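Local coordinates for protein hydrazine synthase subunit gamma (Candidatus Kuenenia stuttgartiensis, PDB 5C2V) that catalyses, within the hydrazine synthase complex, the three-electron reduction of nitric oxide to hydroxylamine, and carries two covalently bound c-type hemes, at residues K254-P259 and Y270-G275; R98-F103 and R198-D203; D281-T286 and Q305-Y310. One frame throughout, in Å; residues are numbered along the deposited sequence.

Interaction 1. Residues K254-P259 and Y270-G275; sequences KEFDTP and YFHDGG. With CA (calcium ion), chain T; HEC (heme c), chain B.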
loop_
_atom_site.group_PDB
_atom_site.type_symbol
_atom_site.label_atom_id
_atom_site.label_comp_id
_atom_site.label_asym_id
_atom_site.label_seq_id
_atom_site.Cartn_x
_atom_site.Cartn_y
_atom_site.Cartn_z
ATOM N N LYS C 254 -17.392 -34.048 -44.258
ATOM C CA LYS C 254 -18.822 -34.245 -44.478
ATOM C C LYS C 254 -19.289 -35.684 -44.256
ATOM O O LYS C 254 -20.491 -35.944 -44.203
ATOM C CB LYS C 254 -19.198 -33.813 -45.896
ATOM C CG LYS C 254 -18.657 -32.456 -46.297
ATOM C CD LYS C 254 -19.056 -32.112 -47.720
ATOM C CE LYS C 254 -18.526 -30.749 -48.123
ATOM N NZ LYS C 254 -18.975 -30.366 -49.489
ATOM N N GLU C 255 -18.349 -36.614 -44.117
ATOM C CA GLU C 255 -18.698 -38.033 -44.072
ATOM C C GLU C 255 -18.187 -38.710 -42.803
ATOM O O GLU C 255 -17.157 -38.321 -42.256
ATOM C CB GLU C 255 -18.152 -38.751 -45.308
ATOM C CG GLU C 255 -18.683 -38.206 -46.624
ATOM C CD GLU C 255 -18.199 -38.999 -47.821
ATOM O OE1 GLU C 255 -17.344 -39.892 -47.638
ATOM O OE2 GLU C 255 -18.674 -38.732 -48.944
ATOM N N PHE C 256 -18.909 -39.729 -42.343
ATOM C CA PHE C 256 -18.604 -40.349 -41.058
ATOM C C PHE C 256 -18.736 -41.871 -41.060
ATOM O O PHE C 256 -19.517 -42.442 -41.822
ATOM C CB PHE C 256 -19.510 -39.764 -39.971
ATOM C CG PHE C 256 -19.560 -38.264 -39.971
ATOM C CD1 PHE C 256 -18.570 -37.524 -39.348
ATOM C CD2 PHE C 256 -20.595 -37.593 -40.604
ATOM C CE1 PHE C 256 -18.611 -36.142 -39.353
ATOM C CE2 PHE C 256 -20.641 -36.212 -40.612
ATOM C CZ PHE C 256 -19.648 -35.487 -39.985
ATOM N N ASP C 257 -17.963 -42.515 -40.192
ATOM C CA ASP C 257 -18.038 -43.956 -39.988
ATOM C C ASP C 257 -19.334 -44.330 -39.270
ATOM O O ASP C 257 -19.649 -43.777 -38.217
ATOM C CB ASP C 257 -16.817 -44.438 -39.197
ATOM C CG ASP C 257 -16.983 -45.844 -38.655
ATOM O OD1 ASP C 257 -16.954 -46.802 -39.457
ATOM O OD2 ASP C 257 -17.123 -45.992 -37.420
ATOM N N THR C 258 -20.082 -45.267 -39.847
ATOM C CA THR C 258 -21.381 -45.651 -39.302
ATOM C C THR C 258 -21.248 -46.460 -38.016
ATOM O O THR C 258 -20.545 -47.470 -37.980
ATOM C CB THR C 258 -22.201 -46.474 -40.313
ATOM O OG1 THR C 258 -21.791 -47.846 -40.264
ATOM C CG2 THR C 258 -22.014 -45.935 -41.719
ATOM N N PRO C 259 -21.924 -46.006 -36.950
ATOM C CA PRO C 259 -21.961 -46.685 -35.652
ATOM C C PRO C 259 -22.916 -47.873 -35.641
ATOM O O PRO C 259 -23.820 -47.943 -36.475
ATOM C CB PRO C 259 -22.457 -45.593 -34.691
ATOM C CG PRO C 259 -22.480 -44.314 -35.490
ATOM C CD PRO C 259 -22.646 -44.727 -36.910
ATOM N N TYR C 270 -27.645 -39.025 -30.077
ATOM C CA TYR C 270 -27.059 -39.633 -31.283
ATOM C C TYR C 270 -26.429 -38.721 -32.358
ATOM O O TYR C 270 -26.332 -37.507 -32.207
ATOM C CB TYR C 270 -28.143 -40.482 -31.949
ATOM C CG TYR C 270 -28.985 -41.173 -30.917
ATOM C CD1 TYR C 270 -28.520 -42.309 -30.280
ATOM C CD2 TYR C 270 -30.220 -40.663 -30.536
ATOM C CE1 TYR C 270 -29.265 -42.936 -29.321
ATOM C CE2 TYR C 270 -30.976 -41.284 -29.566
ATOM C CZ TYR C 270 -30.490 -42.422 -28.959
ATOM O OH TYR C 270 -31.233 -43.058 -27.992
ATOM N N PHE C 271 -26.065 -39.376 -33.461
ATOM C CA PHE C 271 -25.087 -38.975 -34.489
ATOM C C PHE C 271 -23.685 -38.666 -33.946
ATOM O O PHE C 271 -23.311 -39.167 -32.887
ATOM C CB PHE C 271 -25.605 -37.765 -35.280
ATOM C CG PHE C 271 -26.743 -38.090 -36.207
ATOM C CD1 PHE C 271 -26.814 -39.326 -36.827
ATOM C CD2 PHE C 271 -27.738 -37.160 -36.459
ATOM C CE1 PHE C 271 -27.859 -39.632 -37.679
ATOM C CE2 PHE C 271 -28.787 -37.461 -37.312
ATOM C CZ PHE C 271 -28.846 -38.699 -37.922
ATOM N N HIS C 272 -22.922 -37.830 -34.652
ATOM C CA HIS C 272 -21.523 -37.592 -34.271
ATOM C C HIS C 272 -21.323 -36.427 -33.303
ATOM O O HIS C 272 -20.543 -36.522 -32.356
ATOM C CB HIS C 272 -20.639 -37.411 -35.516
ATOM C CG HIS C 272 -20.857 -36.127 -36.256
ATOM N ND1 HIS C 272 -22.021 -35.849 -36.942
ATOM C CD2 HIS C 272 -20.047 -35.062 -36.440
ATOM C CE1 HIS C 272 -21.920 -34.657 -37.504
ATOM N NE2 HIS C 272 -20.733 -34.157 -37.217
ATOM N N ASP C 273 -22.020 -35.327 -33.559
ATOM C CA ASP C 273 -21.886 -34.127 -32.745
ATOM C C ASP C 273 -22.938 -34.132 -31.653
ATOM O O ASP C 273 -22.989 -33.235 -30.811
ATOM C CB ASP C 273 -22.021 -32.870 -33.605
ATOM C CG ASP C 273 -23.399 -32.734 -34.229
ATOM O OD1 ASP C 273 -24.084 -33.765 -34.395
ATOM O OD2 ASP C 273 -23.797 -31.594 -34.551
ATOM N N GLY C 274 -23.781 -35.154 -31.675
ATOM C CA GLY C 274 -24.893 -35.217 -30.757
ATOM C C GLY C 274 -25.980 -34.253 -31.186
ATOM O O GLY C 274 -26.639 -33.626 -30.358
ATOM N N GLY C 275 -26.161 -34.120 -32.493
ATOM C CA GLY C 275 -27.181 -33.237 -33.022
ATOM C C GLY C 275 -28.572 -33.762 -32.730
ATOM O O GLY C 275 -29.506 -32.990 -32.520
HETATM CA CA CA T . -16.390 -48.043 -36.453
HETATM FE FE HEC B . -28.047 -44.691 -39.975
HETATM C CHA HEC B . -26.169 -43.117 -37.567
HETATM C CHB HEC B . -30.477 -45.351 -37.659
HETATM C CHC HEC B . -30.215 -45.592 -42.500
HETATM C CHD HEC B . -25.521 -44.391 -42.249
HETATM N NA HEC B . -28.291 -44.284 -37.983
HETATM C C1A HEC B . -27.367 -43.667 -37.162
HETATM C C2A HEC B . -27.885 -43.699 -35.808
HETATM C C3A HEC B . -29.070 -44.314 -35.832
HETATM C C4A HEC B . -29.354 -44.695 -37.201
HETATM C CMA HEC B . -29.980 -44.575 -34.611
HETATM C CAA HEC B . -27.184 -43.128 -34.555
HETATM C CBA HEC B . -25.946 -43.962 -34.238
HETATM C CGA HEC B . -25.132 -43.280 -33.169
HETATM O O1A HEC B . -24.237 -43.940 -32.584
HETATM O O2A HEC B . -25.383 -42.078 -32.898
HETATM N NB HEC B . -29.972 -45.425 -40.061
HETATM C C1B HEC B . -30.838 -45.471 -38.984
HETATM C C2B HEC B . -32.180 -45.657 -39.496
HETATM C C3B HEC B . -32.107 -45.730 -40.833
HETATM C C4B HEC B . -30.715 -45.581 -41.215
HETATM C CMB HEC B . -33.452 -45.768 -38.625
HETATM C CAB HEC B . -33.281 -45.923 -41.823
HETATM C CBB HEC B . -34.157 -44.652 -41.872
HETATM N NC HEC B . -27.898 -44.947 -42.001
HETATM C C1C HEC B . -28.912 -45.319 -42.863
HETATM C C2C HEC B . -28.391 -45.257 -44.215
HETATM C C3C HEC B . -27.072 -45.042 -44.134
HETATM C C4C HEC B . -26.751 -44.764 -42.747
HETATM C CMC HEC B . -29.151 -45.748 -45.467
HETATM C CAC HEC B . -26.074 -44.962 -45.314
HETATM C CBC HEC B . -26.372 -43.730 -46.198
HETATM N ND HEC B . -26.100 -43.933 -39.898
HETATM C C1D HEC B . -25.304 -43.784 -41.031
HETATM C C2D HEC B . -24.215 -42.882 -40.722
HETATM C C3D HEC B . -24.421 -42.489 -39.251
HETATM C C4D HEC B . -25.615 -43.186 -38.829
HETATM C CMD HEC B . -23.085 -42.424 -41.669
HETATM C CAD HEC B . -23.554 -41.538 -38.397
HETATM C CBD HEC B . -23.670 -40.121 -38.947
HETATM C CGD HEC B . -23.091 -39.144 -37.960
HETATM O O1D HEC B . -23.154 -37.915 -38.225
HETATM O O2D HEC B . -22.568 -39.594 -36.908
HETATM O O HOH W 1 -16.475 -49.035 -38.617
HETATM O O HOH W 2 -18.679 -48.613 -36.081
HETATM O O HOH W 3 -16.313 -47.041 -34.279
#

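Interaction 2. Residues R98-F103 and R198-D203; sequences RYLPPF and RALFSD. With CA (calcium ion), chain T; HEC (heme c), chain V.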
loop_
_atom_site.group_PDB
_atom_site.type_symbol
_atom_site.label_atom_id
_atom_site.label_comp_id
_atom_site.label_asym_id
_atom_site.label_seq_id
_atom_site.Cartn_x
_atom_site.Cartn_y
_atom_site.Cartn_z
ATOM N N ARG C 98 -14.636 -53.573 -30.490
ATOM C CA ARG C 98 -13.697 -54.284 -31.354
ATOM C C ARG C 98 -14.353 -54.819 -32.625
ATOM O O ARG C 98 -13.672 -55.102 -33.610
ATOM C CB ARG C 98 -13.042 -55.439 -30.591
ATOM C CG ARG C 98 -13.985 -56.582 -30.244
ATOM C CD ARG C 98 -13.221 -57.780 -29.697
ATOM N NE ARG C 98 -14.098 -58.921 -29.447
ATOM C CZ ARG C 98 -13.677 -60.120 -29.062
ATOM N NH1 ARG C 98 -12.382 -60.345 -28.881
ATOM N NH2 ARG C 98 -14.549 -61.098 -28.860
ATOM N N TYR C 99 -15.674 -54.953 -32.600
ATOM C CA TYR C 99 -16.398 -55.578 -33.702
ATOM C C TYR C 99 -16.539 -54.674 -34.923
ATOM O O TYR C 99 -16.831 -55.151 -36.019
ATOM C CB TYR C 99 -17.784 -56.027 -33.234
ATOM C CG TYR C 99 -17.746 -57.103 -32.175
ATOM C CD1 TYR C 99 -16.755 -58.075 -32.183
ATOM C CD2 TYR C 99 -18.698 -57.146 -31.165
ATOM C CE1 TYR C 99 -16.714 -59.061 -31.217
ATOM C CE2 TYR C 99 -18.663 -58.128 -30.194
ATOM C CZ TYR C 99 -17.669 -59.083 -30.225
ATOM O OH TYR C 99 -17.631 -60.063 -29.261
ATOM N N LEU C 100 -16.334 -53.373 -34.743
ATOM C CA LEU C 100 -16.525 -52.434 -35.846
ATOM C C LEU C 100 -15.434 -51.370 -35.973
ATOM O O LEU C 100 -15.632 -50.225 -35.563
ATOM C CB LEU C 100 -17.885 -51.748 -35.713
ATOM C CG LEU C 100 -19.102 -52.621 -36.019
ATOM C CD1 LEU C 100 -20.379 -51.895 -35.650
ATOM C CD2 LEU C 100 -19.113 -53.020 -37.487
ATOM N N PRO C 101 -14.273 -51.755 -36.531
ATOM C CA PRO C 101 -13.249 -50.810 -36.988
ATOM C C PRO C 101 -13.615 -50.227 -38.357
ATOM O O PRO C 101 -14.391 -50.852 -39.078
ATOM C CB PRO C 101 -11.992 -51.678 -37.069
ATOM C CG PRO C 101 -12.513 -53.027 -37.405
ATOM C CD PRO C 101 -13.837 -53.154 -36.697
ATOM N N PRO C 102 -13.074 -49.050 -38.714
ATOM C CA PRO C 102 -12.167 -48.226 -37.908
ATOM C C PRO C 102 -12.905 -47.445 -36.829
ATOM O O PRO C 102 -14.133 -47.489 -36.760
ATOM C CB PRO C 102 -11.549 -47.283 -38.941
ATOM C CG PRO C 102 -12.617 -47.120 -39.958
ATOM C CD PRO C 102 -13.317 -48.453 -40.039
ATOM N N PHE C 103 -12.155 -46.717 -36.010
ATOM C CA PHE C 103 -12.705 -46.135 -34.794
ATOM C C PHE C 103 -12.939 -44.627 -34.873
ATOM O O PHE C 103 -12.784 -44.013 -35.930
ATOM C CB PHE C 103 -11.798 -46.486 -33.616
ATOM C CG PHE C 103 -11.465 -47.952 -33.543
ATOM C CD1 PHE C 103 -12.441 -48.877 -33.202
ATOM C CD2 PHE C 103 -10.190 -48.407 -33.830
ATOM C CE1 PHE C 103 -12.147 -50.227 -33.140
ATOM C CE2 PHE C 103 -9.890 -49.757 -33.769
ATOM C CZ PHE C 103 -10.870 -50.667 -33.424
ATOM N N ARG C 198 -24.761 -62.041 -33.451
ATOM C CA ARG C 198 -23.584 -61.561 -34.165
ATOM C C ARG C 198 -23.886 -60.353 -35.054
ATOM O O ARG C 198 -23.013 -59.883 -35.783
ATOM C CB ARG C 198 -22.982 -62.690 -35.008
ATOM C CG ARG C 198 -22.277 -63.771 -34.195
ATOM C CD ARG C 198 -21.805 -64.913 -35.085
ATOM N NE ARG C 198 -20.740 -65.697 -34.465
ATOM C CZ ARG C 198 -20.940 -66.749 -33.676
ATOM N NH1 ARG C 198 -22.175 -67.152 -33.404
ATOM N NH2 ARG C 198 -19.906 -67.399 -33.160
ATOM N N ALA C 199 -25.118 -59.855 -34.993
ATOM C CA ALA C 199 -25.532 -58.733 -35.834
ATOM C C ALA C 199 -24.983 -57.400 -35.323
ATOM O O ALA C 199 -25.236 -57.013 -34.183
ATOM C CB ALA C 199 -27.049 -58.675 -35.923
ATOM N N LEU C 200 -24.221 -56.708 -36.166
ATOM C CA LEU C 200 -23.621 -55.435 -35.773
ATOM C C LEU C 200 -24.392 -54.199 -36.246
ATOM O O LEU C 200 -24.076 -53.081 -35.840
ATOM C CB LEU C 200 -22.188 -55.367 -36.302
ATOM C CG LEU C 200 -21.366 -56.639 -36.086
ATOM C CD1 LEU C 200 -20.008 -56.530 -36.758
ATOM C CD2 LEU C 200 -21.216 -56.931 -34.601
ATOM N N PHE C 201 -25.406 -54.410 -37.082
ATOM C CA PHE C 201 -26.207 -53.327 -37.666
ATOM C C PHE C 201 -25.383 -52.145 -38.191
ATOM O O PHE C 201 -25.796 -50.990 -38.072
ATOM C CB PHE C 201 -27.236 -52.827 -36.652
ATOM C CG PHE C 201 -28.365 -53.790 -36.417
ATOM C CD1 PHE C 201 -29.500 -53.752 -37.211
ATOM C CD2 PHE C 201 -28.291 -54.733 -35.406
ATOM C CE1 PHE C 201 -30.540 -54.637 -37.001
ATOM C CE2 PHE C 201 -29.329 -55.621 -35.191
ATOM C CZ PHE C 201 -30.454 -55.573 -35.990
ATOM N N SER C 202 -24.225 -52.439 -38.775
ATOM C CA SER C 202 -23.391 -51.412 -39.393
ATOM C C SER C 202 -22.550 -52.010 -40.518
ATOM O O SER C 202 -22.110 -53.157 -40.430
ATOM C CB SER C 202 -22.486 -50.754 -38.346
ATOM O OG SER C 202 -21.593 -49.832 -38.946
ATOM N N ASP C 203 -22.312 -51.228 -41.566
ATOM C CA ASP C 203 -21.507 -51.699 -42.691
ATOM C C ASP C 203 -20.025 -51.423 -42.464
ATOM O O ASP C 203 -19.180 -51.840 -43.258
ATOM C CB ASP C 203 -21.970 -51.057 -44.004
ATOM C CG ASP C 203 -21.994 -49.535 -43.947
ATOM O OD1 ASP C 203 -21.385 -48.946 -43.029
ATOM O OD2 ASP C 203 -22.622 -48.923 -44.836
HETATM CA CA CA T . -16.390 -48.043 -36.453
HETATM FE FE HEC V . -12.662 -41.416 -25.243
HETATM C CHA HEC V . -13.884 -41.818 -28.429
HETATM C CHB HEC V . -11.618 -44.662 -25.242
HETATM C CHC HEC V . -11.210 -40.951 -22.146
HETATM C CHD HEC V . -14.332 -38.447 -24.879
HETATM N NA HEC V . -12.707 -42.953 -26.613
HETATM C C1A HEC V . -13.328 -42.936 -27.846
HETATM C C2A HEC V . -13.294 -44.285 -28.389
HETATM C C3A HEC V . -12.659 -45.065 -27.500
HETATM C C4A HEC V . -12.284 -44.241 -26.370
HETATM C CMA HEC V . -12.358 -46.577 -27.613
HETATM C CAA HEC V . -13.873 -44.711 -29.762
HETATM C CBA HEC V . -14.998 -45.734 -29.609
HETATM C CGA HEC V . -15.506 -46.155 -30.964
HETATM O O1A HEC V . -15.060 -45.570 -31.984
HETATM O O2A HEC V . -16.361 -47.077 -31.022
HETATM N NB HEC V . -11.706 -42.629 -23.867
HETATM C C1B HEC V . -11.175 -43.856 -24.216
HETATM C C2B HEC V . -10.070 -44.139 -23.322
HETATM C C3B HEC V . -9.961 -43.119 -22.461
HETATM C C4B HEC V . -10.985 -42.147 -22.790
HETATM C CMB HEC V . -9.205 -45.417 -23.365
HETATM C CAB HEC V . -8.930 -42.964 -21.318
HETATM C CBB HEC V . -7.513 -42.722 -21.882
HETATM N NC HEC V . -12.768 -39.974 -23.769
HETATM C C1C HEC V . -12.059 -39.957 -22.585
HETATM C C2C HEC V . -12.254 -38.664 -21.962
HETATM C C3C HEC V . -13.219 -38.032 -22.643
HETATM C C4C HEC V . -13.496 -38.803 -23.843
HETATM C CMC HEC V . -11.774 -38.315 -20.533
HETATM C CAC HEC V . -13.827 -36.650 -22.308
HETATM C CBC HEC V . -12.766 -35.541 -22.490
HETATM N ND HEC V . -13.974 -40.336 -26.444
HETATM C C1D HEC V . -14.401 -39.047 -26.123
HETATM C C2D HEC V . -14.931 -38.426 -27.315
HETATM C C3D HEC V . -14.793 -39.479 -28.423
HETATM C C4D HEC V . -14.189 -40.631 -27.791
HETATM C CMD HEC V . -15.516 -37.003 -27.445
HETATM C CAD HEC V . -15.202 -39.335 -29.902
HETATM C CBD HEC V . -14.085 -38.606 -30.644
HETATM C CGD HEC V . -14.448 -38.470 -32.098
HETATM O O1D HEC V . -13.638 -37.895 -32.871
HETATM O O2D HEC V . -15.549 -38.936 -32.482
HETATM O O HOH W 1 -16.475 -49.035 -38.617
HETATM O O HOH W 2 -18.679 -48.613 -36.081
HETATM O O HOH W 3 -16.313 -47.041 -34.279
HETATM O O HOH W 4 -11.101 -40.529 -26.327
#

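Interaction 3. Residues D281-T286 and Q305-Y310; sequences DTINNT and QDLVEY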
loop_
_atom_site.group_PDB
_atom_site.type_symbol
_atom_site.label_atom_id
_atom_site.label_comp_id
_atom_site.label_asym_id
_atom_site.label_seq_id
_atom_site.Cartn_x
_atom_site.Cartn_y
_atom_site.Cartn_z
ATOM N N ASP C 281 -35.287 -38.058 -33.770
ATOM C CA ASP C 281 -34.601 -36.989 -34.489
ATOM C C ASP C 281 -33.613 -37.519 -35.529
ATOM O O ASP C 281 -33.151 -36.770 -36.388
ATOM C CB ASP C 281 -33.874 -36.069 -33.506
ATOM C CG ASP C 281 -34.820 -35.388 -32.535
ATOM O OD1 ASP C 281 -35.530 -34.448 -32.952
ATOM O OD2 ASP C 281 -34.849 -35.789 -31.352
ATOM N N THR C 282 -33.297 -38.810 -35.457
ATOM C CA THR C 282 -32.381 -39.428 -36.417
ATOM C C THR C 282 -33.129 -39.822 -37.687
ATOM O O THR C 282 -32.551 -40.360 -38.632
ATOM C CB THR C 282 -31.696 -40.674 -35.830
ATOM O OG1 THR C 282 -32.687 -41.651 -35.486
ATOM C CG2 THR C 282 -30.902 -40.311 -34.588
ATOM N N ILE C 283 -34.423 -39.528 -37.688
ATOM C CA ILE C 283 -35.370 -40.024 -38.676
ATOM C C ILE C 283 -36.143 -38.868 -39.307
ATOM O O ILE C 283 -36.153 -38.700 -40.526
ATOM C CB ILE C 283 -36.339 -41.042 -38.052
ATOM C CG1 ILE C 283 -35.558 -42.241 -37.513
ATOM C CG2 ILE C 283 -37.355 -41.501 -39.069
ATOM C CD1 ILE C 283 -36.411 -43.258 -36.798
ATOM N N ASN C 284 -36.786 -38.073 -38.456
ATOM C CA ASN C 284 -37.746 -37.043 -38.857
ATOM C C ASN C 284 -37.208 -35.954 -39.793
ATOM O O ASN C 284 -37.954 -35.053 -40.181
ATOM C CB ASN C 284 -38.332 -36.381 -37.606
ATOM C CG ASN C 284 -37.262 -35.866 -36.658
ATOM O OD1 ASN C 284 -36.110 -35.671 -37.046
ATOM N ND2 ASN C 284 -37.641 -35.646 -35.403
ATOM N N ASN C 285 -35.916 -36.017 -40.113
ATOM C CA ASN C 285 -35.270 -35.082 -41.040
ATOM C C ASN C 285 -35.225 -33.664 -40.490
ATOM O O ASN C 285 -35.521 -32.695 -41.190
ATOM C CB ASN C 285 -35.970 -35.087 -42.403
ATOM C CG ASN C 285 -35.821 -36.406 -43.133
ATOM O OD1 ASN C 285 -34.811 -37.095 -42.997
ATOM N ND2 ASN C 285 -36.833 -36.767 -43.915
ATOM N N THR C 286 -34.849 -33.563 -39.222
ATOM C CA THR C 286 -34.680 -32.287 -38.545
ATOM C C THR C 286 -33.202 -31.913 -38.513
ATOM O O THR C 286 -32.797 -30.876 -39.039
ATOM C CB THR C 286 -35.251 -32.325 -37.118
ATOM O OG1 THR C 286 -34.764 -33.489 -36.440
ATOM C CG2 THR C 286 -36.772 -32.374 -37.156
ATOM N N GLN C 305 -42.832 -43.769 -35.025
ATOM C CA GLN C 305 -42.816 -44.188 -33.629
ATOM C C GLN C 305 -42.530 -45.680 -33.517
ATOM O O GLN C 305 -41.779 -46.111 -32.641
ATOM C CB GLN C 305 -44.144 -43.850 -32.946
ATOM C CG GLN C 305 -44.410 -42.360 -32.791
ATOM C CD GLN C 305 -45.758 -42.072 -32.158
ATOM O OE1 GLN C 305 -46.481 -42.988 -31.766
ATOM N NE2 GLN C 305 -46.103 -40.794 -32.054
ATOM N N ASP C 306 -43.133 -46.466 -34.405
ATOM C CA ASP C 306 -42.855 -47.898 -34.449
ATOM C C ASP C 306 -41.384 -48.155 -34.754
ATOM O O ASP C 306 -40.755 -49.020 -34.141
ATOM C CB ASP C 306 -43.732 -48.594 -35.489
ATOM C CG ASP C 306 -45.151 -48.803 -35.008
ATOM O OD1 ASP C 306 -45.369 -48.816 -33.779
ATOM O OD2 ASP C 306 -46.046 -48.966 -35.862
ATOM N N LEU C 307 -40.846 -47.397 -35.705
ATOM C CA LEU C 307 -39.440 -47.505 -36.076
ATOM C C LEU C 307 -38.543 -47.180 -34.885
ATOM O O LEU C 307 -37.528 -47.843 -34.655
ATOM C CB LEU C 307 -39.127 -46.577 -37.252
ATOM C CG LEU C 307 -37.716 -46.636 -37.838
ATOM C CD1 LEU C 307 -37.305 -48.074 -38.107
ATOM C CD2 LEU C 307 -37.639 -45.810 -39.112
ATOM N N VAL C 308 -38.933 -46.159 -34.127
ATOM C CA VAL C 308 -38.224 -45.790 -32.907
ATOM C C VAL C 308 -38.250 -46.939 -31.903
ATOM O O VAL C 308 -37.231 -47.267 -31.296
ATOM C CB VAL C 308 -38.830 -44.524 -32.263
ATOM C CG1 VAL C 308 -38.337 -44.356 -30.832
ATOM C CG2 VAL C 308 -38.500 -43.295 -33.095
ATOM N N GLU C 309 -39.418 -47.556 -31.744
ATOM C CA GLU C 309 -39.568 -48.684 -30.830
ATOM C C GLU C 309 -38.700 -49.868 -31.245
ATOM O O GLU C 309 -38.160 -50.577 -30.396
ATOM C CB GLU C 309 -41.033 -49.116 -30.745
ATOM C CG GLU C 309 -41.907 -48.184 -29.921
ATOM C CD GLU C 309 -41.542 -48.192 -28.448
ATOM O OE1 GLU C 309 -40.971 -49.199 -27.976
ATOM O OE2 GLU C 309 -41.826 -47.188 -27.759
ATOM N N TYR C 310 -38.567 -50.079 -32.551
ATOM C CA TYR C 310 -37.717 -51.147 -33.064
ATOM C C TYR C 310 -36.246 -50.830 -32.817
ATOM O O TYR C 310 -35.452 -51.723 -32.520
ATOM C CB TYR C 310 -37.967 -51.374 -34.555
ATOM C CG TYR C 310 -37.035 -52.387 -35.183
ATOM C CD1 TYR C 310 -37.076 -53.723 -34.808
ATOM C CD2 TYR C 310 -36.119 -52.008 -36.155
ATOM C CE1 TYR C 310 -36.226 -54.653 -35.380
ATOM C CE2 TYR C 310 -35.267 -52.929 -36.732
ATOM C CZ TYR C 310 -35.324 -54.249 -36.342
ATOM O OH TYR C 310 -34.476 -55.165 -36.919
#

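Interaction 1. Residues K254-P259 and Y270-G275
The pocket of the second heme, at its propionate edge, is where Phe-256 and His-272 meet in a face-to-face stack. Their ring centroids lie 3.9 Å apart with the planes tilted by 27°, and Phe-256 CZ comes over the imidazole near its rim, 3.3 Å from His-272 NE2. CB of Asp-273 lies over the other imidazole face. The His-272 side chain stands between its own backbone N and carbonyl carbon (chi1 71°), a rotation that brings ND1 to the heme: ND1 donates a weak, bent bond of 2.7 Å to propionate oxygen O1D. NE2 hydrogen-bonds to Asp-251 OD2, which makes histidine apt here, since a flat ring can stack while both nitrogens are engaged. Phe-256 belongs to the short strand 256-257, paired antiparallel with strand 206-207 in the cytochrome c lobe that carries this heme, whose iron is held by His-190 and His-293. The other propionate takes a weak bond from the backbone N of Phe-271 to O2A (2.8 Å). Thr-258 packs CG2 on heme methyl CMD at 3.7 Å, while Asp-257, which follows Phe-256, turns its carboxylate to a calcium ion, which OD2 binds at 2.4 Å; Leu-100 and Pro-102 supply further oxygens.

Interaction 2. Residues R98-F103 and R198-D203
Leu-200 meets both Tyr-99 and Leu-100, its two methyls dividing the work. CD2 rests on Tyr-99 CB at 3.8 Å, whereas CD1 lies 3.5 Å from the Tyr-99 carbonyl O and 3.7 Å from Leu-100 CD2. The leucine side chains run past each other in opposite directions; leucine's branched, flexible side chain suits a seam between irregular loops. Next comes Phe-201, whose CB points away from the 98-103 loop and whose carbonyl accepts a hydrogen bond from His-190, an axial ligand of the second heme. The seam therefore joins the cytochrome c lobe to a calcium-binding loop: Leu-100 O and Pro-102 O bind the ion at 2.5 and 2.3 Å, and the cis peptide before Pro-102 probably helps the chain turn so that both carbonyls face it. Water 3 on the calcium donates to propionate O1A of the first heme (3.0 Å), which appears to lie in the active site. Ser-202 follows, its CB against Leu-100 CD1 at 3.6 Å. Its OG is anti to the backbone N (chi1 175°) and probably hydrogen-bonds to Thr-258 OG1, so a small hydroxyl residue offers carbon to the leucine and oxygen to the 254-259 segment. Asp-203 hydrogen-bonds through OD2 to His-207.

Interaction 3. Residues D281-T286 and Q305-Y310
Ile-283 and Leu-307 form the close part of this contact, with methyl CD1 of the isoleucine set against CD2 of the leucine at 3.7 Å and against its CG at 3.8 Å. Ile-283 reaches the helix because its chain is extended beyond CG1 (chi2 176°), carrying CD1 to the helix. Leu-307 has CG anti to the backbone N (chi1 -176°), and its forked end also touches Ile-178 and Phe-179 of helix 170-179. Val-308 is a looser neighbour, its CG2 4.3 Å from the same isoleucine methyl. Helix 301-312 is the C-terminal helix of the cytochrome c lobe, and such a helix packing against the N-terminal one, here 170-179, is a hallmark of the c-type cytochrome fold. Leu-307 lies about 4 Å from the heme, side chain to ligand, so aliphatic residues suit this apolar interior. On the loop backbone, Thr-282 O accepts a bond from ND1 of His-293, an axial ligand of the second heme, which probably helps to orient that ring. Toward solvent the character changes from apolar to polar: Gln-305, on the exposed side of the helix, points its CB away from the loop. Beyond Ile-283, the partly exposed turn is tied by its own side chains, Thr-286 OG1 donating to Asn-284 OD1 at 2.6 Å from above the amide carbonyl plane.

Along the chain the contacts come in series: interaction 2 closes before interaction 1 opens, and interaction 1 closes before interaction 3 opens. Interactions 1 and 3 both lie in the cytochrome c lobe, their centres about 16 Å apart, and meet where Tyr-270 and Phe-271 pack on Thr-282. Interactions 1 and 2, with centres about 15 Å apart, share a calcium ion and its three waters, and Pro-259 O packs on Ser-202 CB. Interactions 2 and 3 are farther apart, about 22 Å between centres, touching through Phe-201 and Tyr-310. Together they run from the terminal helix, past the second heme, to the calcium junction beside the first, probably the catalytic one.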